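Local coordinates for protein serine hydrolase CCSP0084 (Cycloclasticus sp. P1, PDB 4I3F) that probably hydrolyses carbon-carbon bonds in meta-cleavage products of aromatic breakdown, and possibly esters, as a serine hydrolase of the alpha/beta hydrolase fold, at residues A[77-82]-A[105-110]. Sequence-based numbering, arbitrary orientation.
Sequences LAPDIA and QQQIDL
Gln106 reaches from its helix to the loop at Asp80 and Ala82 and grips the backbone there with both ends of its amide, a small example of how a glutamine can pin a loop. Its CG stands anti to the backbone N (chi1 177°) and the chain runs on extended, which carries the amide across to residues 80-82. NE2 gives a hydrogen bond to Asp80 O at 3.1 Å, meeting a lone pair in the carbonyl plane, although the oxygen lies 22° out of the glutamine's own amide plane. On the other branch, OE1 accepts the N-H of Ala82 at 2.8 Å, the donor arriving tilted from the carbonyl plane. The same OE1 also touches Ala82 CB at 3.5 Å, and the side chain of Ile81 crosses that of Gln106 at about a right angle, its CG2 being the atom nearest OE1. Thr34 OG1 is a further partner of NE2, tying the amide to strand 32-39. With the amide gone, an alanine here is likely to leave Ala82 N without this acceptor and Asp80 O with Ser87 OG but not the helix, the link to Thr34 lost as well. In the alpha/beta hydrolase fold, this is where strand 75-79 of the central sheet ends and helix 96-113 packs against the sheet. One turn further along the helix the contact becomes apolar: Leu110 CD2 lies against the ring of Pro79, 3.8 Å from CG and slightly farther from CB. Gln107 bends at chi2 (-42°), bringing its OE1 to 3.6 Å from Pro79 CG; the buried amide finds no hydrogen-bonding partner in the model. Leu48 of the neighbouring strand 46-50 touches both Pro79 and Gln107, while Ile81 reaches Met126, beside the serine of a probable nucleophile elbow.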
ATOM      1  N   LEU A  77     -11.855   5.678  -0.108  1.00 14.45           N
ATOM      2  CA  LEU A  77     -11.235   6.116   1.136  1.00 13.57           C
ATOM      3  C   LEU A  77      -9.748   5.773   1.061  1.00  9.81           C
ATOM      4  O   LEU A  77      -9.386   4.616   0.852  1.00 11.96           O
ATOM      5  CB  LEU A  77     -11.887   5.432   2.343  1.00 13.64           C
ATOM      6  CG  LEU A  77     -13.390   5.694   2.476  1.00 16.44           C
ATOM      7  CD1 LEU A  77     -14.206   4.601   1.801  1.00 15.69           C
ATOM      8  CD2 LEU A  77     -13.785   5.846   3.941  1.00 24.38           C
ATOM      9  N   ALA A  78      -8.892   6.783   1.207  1.00 11.35           N
ATOM     10  CA  ALA A  78      -7.443   6.572   1.140  1.00  9.34           C
ATOM     11  C   ALA A  78      -6.768   7.250   2.321  1.00  9.93           C
ATOM     12  O   ALA A  78      -6.459   8.441   2.268  1.00 12.57           O
ATOM     13  CB  ALA A  78      -6.883   7.122  -0.169  1.00 14.53           C
ATOM     14  N   PRO A  79      -6.552   6.500   3.406  1.00 10.58           N
ATOM     15  CA  PRO A  79      -5.946   7.123   4.587  1.00 12.47           C
ATOM     16  C   PRO A  79      -4.420   7.097   4.557  1.00 10.77           C
ATOM     17  O   PRO A  79      -3.830   6.221   3.913  1.00  9.93           O
ATOM     18  CB  PRO A  79      -6.429   6.218   5.718  1.00  9.39           C
ATOM     19  CG  PRO A  79      -6.497   4.825   5.052  1.00  9.87           C
ATOM     20  CD  PRO A  79      -7.033   5.128   3.673  1.00 11.50           C
ATOM     21  N   ASP A  80      -3.795   8.047   5.248  1.00 13.26           N
ATOM     22  CA  ASP A  80      -2.393   7.889   5.611  1.00 10.99           C
ATOM     23  C   ASP A  80      -2.364   6.769   6.643  1.00 13.63           C
ATOM     24  O   ASP A  80      -3.093   6.798   7.640  1.00 12.33           O
ATOM     25  CB  ASP A  80      -1.801   9.168   6.215  1.00 11.84           C
ATOM     26  CG  ASP A  80      -1.545  10.263   5.182  1.00 16.48           C
ATOM     27  OD1 ASP A  80      -1.766  10.038   3.971  1.00 14.40           O
ATOM     28  OD2 ASP A  80      -1.110  11.363   5.591  1.00 16.27           O
ATOM     29  N   ILE A  81      -1.539   5.766   6.388  1.00 13.89           N
ATOM     30  CA  ILE A  81      -1.447   4.611   7.269  1.00 10.92           C
ATOM     31  C   ILE A  81      -0.663   5.039   8.507  1.00 15.05           C
ATOM     32  O   ILE A  81       0.192   5.923   8.433  1.00 11.87           O
ATOM     33  CB  ILE A  81      -0.821   3.426   6.498  1.00  8.09           C
ATOM     34  CG1 ILE A  81      -1.769   2.997   5.376  1.00 12.49           C
ATOM     35  CG2 ILE A  81      -0.543   2.238   7.396  1.00 13.20           C
ATOM     36  CD1 ILE A  81      -1.161   1.983   4.422  1.00 11.65           C
ATOM     37  N   ALA A  82      -0.993   4.450   9.656  1.00 11.39           N
ATOM     38  CA  ALA A  82      -0.418   4.882  10.925  1.00 10.32           C
ATOM     39  C   ALA A  82       1.104   4.915  10.855  1.00 10.56           C
ATOM     40  O   ALA A  82       1.733   3.993  10.319  1.00 13.47           O
ATOM     41  CB  ALA A  82      -0.901   3.988  12.067  1.00  9.45           C
ATOM     42  N   GLN A 105      -5.858  -2.821  12.896  1.00 14.91           N
ATOM     43  CA  GLN A 105      -6.896  -2.213  13.728  1.00 12.25           C
ATOM     44  C   GLN A 105      -7.266  -0.810  13.239  1.00 12.68           C
ATOM     45  O   GLN A 105      -8.425  -0.396  13.326  1.00 13.60           O
ATOM     46  CB  GLN A 105      -6.500  -2.191  15.215  1.00 12.44           C
ATOM     47  CG  GLN A 105      -7.656  -1.830  16.142  1.00 19.16           C
ATOM     48  CD  GLN A 105      -8.806  -2.826  16.054  1.00 23.61           C
ATOM     49  OE1 GLN A 105      -8.597  -4.035  16.141  1.00 24.78           O
ATOM     50  NE2 GLN A 105     -10.026  -2.319  15.894  1.00 21.34           N
ATOM     51  N   GLN A 106      -6.288  -0.080  12.712  1.00 11.74           N
ATOM     52  CA  GLN A 106      -6.563   1.246  12.162  1.00 12.96           C
ATOM     53  C   GLN A 106      -7.644   1.200  11.078  1.00 12.08           C
ATOM     54  O   GLN A 106      -8.548   2.043  11.051  1.00 12.21           O
ATOM     55  CB  GLN A 106      -5.288   1.875  11.590  1.00 10.04           C
ATOM     56  CG  GLN A 106      -5.544   3.246  10.931  1.00  9.59           C
ATOM     57  CD  GLN A 106      -4.345   3.778  10.176  1.00  9.88           C
ATOM     58  OE1 GLN A 106      -3.450   3.022   9.793  1.00 13.71           O
ATOM     59  NE2 GLN A 106      -4.324   5.088   9.945  1.00 10.60           N
ATOM     60  N   GLN A 107      -7.567   0.219  10.185  1.00 12.53           N
ATOM     61  CA  GLN A 107      -8.525   0.174   9.086  1.00 12.72           C
ATOM     62  C   GLN A 107      -9.904  -0.240   9.562  1.00 11.32           C
ATOM     63  O   GLN A 107     -10.913   0.251   9.049  1.00 12.48           O
ATOM     64  CB  GLN A 107      -8.036  -0.752   7.959  1.00  8.34           C
ATOM     65  CG  GLN A 107      -6.655  -0.391   7.407  1.00 10.64           C
ATOM     66  CD  GLN A 107      -6.463   1.105   7.229  1.00 12.53           C
ATOM     67  OE1 GLN A 107      -7.331   1.796   6.714  1.00 14.25           O
ATOM     68  NE2 GLN A 107      -5.322   1.610   7.667  1.00 23.47           N
ATOM     69  N   ILE A 108      -9.957  -1.140  10.542  1.00 11.80           N
ATOM     70  CA  ILE A 108     -11.230  -1.520  11.146  1.00 11.95           C
ATOM     71  C   ILE A 108     -11.847  -0.320  11.871  1.00 15.21           C
ATOM     72  O   ILE A 108     -13.046  -0.048  11.723  1.00 13.67           O
ATOM     73  CB  ILE A 108     -11.068  -2.694  12.124  1.00 11.21           C
ATOM     74  CG1 ILE A 108     -10.535  -3.923  11.385  1.00 15.78           C
ATOM     75  CG2 ILE A 108     -12.395  -3.015  12.806  1.00 12.08           C
ATOM     76  CD1 ILE A 108     -11.433  -4.373  10.252  1.00 16.61           C
ATOM     77  N   ASP A 109     -11.024   0.398  12.636  1.00 12.13           N
ATOM     78  CA  ASP A 109     -11.481   1.597  13.336  1.00 14.74           C
ATOM     79  C   ASP A 109     -11.946   2.678  12.358  1.00 14.72           C
ATOM     80  O   ASP A 109     -12.871   3.434  12.663  1.00 13.84           O
ATOM     81  CB  ASP A 109     -10.378   2.161  14.233  1.00 14.31           C
ATOM     82  CG  ASP A 109     -10.094   1.287  15.438  1.00 18.04           C
ATOM     83  OD1 ASP A 109     -10.944   0.430  15.777  1.00 17.84           O
ATOM     84  OD2 ASP A 109      -9.015   1.465  16.050  1.00 18.57           O
ATOM     85  N   LEU A 110     -11.306   2.753  11.194  1.00 15.24           N
ATOM     86  CA  LEU A 110     -11.717   3.704  10.156  1.00 13.76           C
ATOM     87  C   LEU A 110     -13.083   3.328   9.574  1.00 14.66           C
ATOM     88  O   LEU A 110     -13.974   4.170   9.471  1.00 14.14           O
ATOM     89  CB  LEU A 110     -10.667   3.767   9.043  1.00 11.87           C
ATOM     90  CG  LEU A 110     -10.952   4.646   7.820  1.00 13.66           C
ATOM     91  CD1 LEU A 110     -11.191   6.093   8.227  1.00 16.93           C
ATOM     92  CD2 LEU A 110      -9.817   4.570   6.800  1.00  9.75           C
TER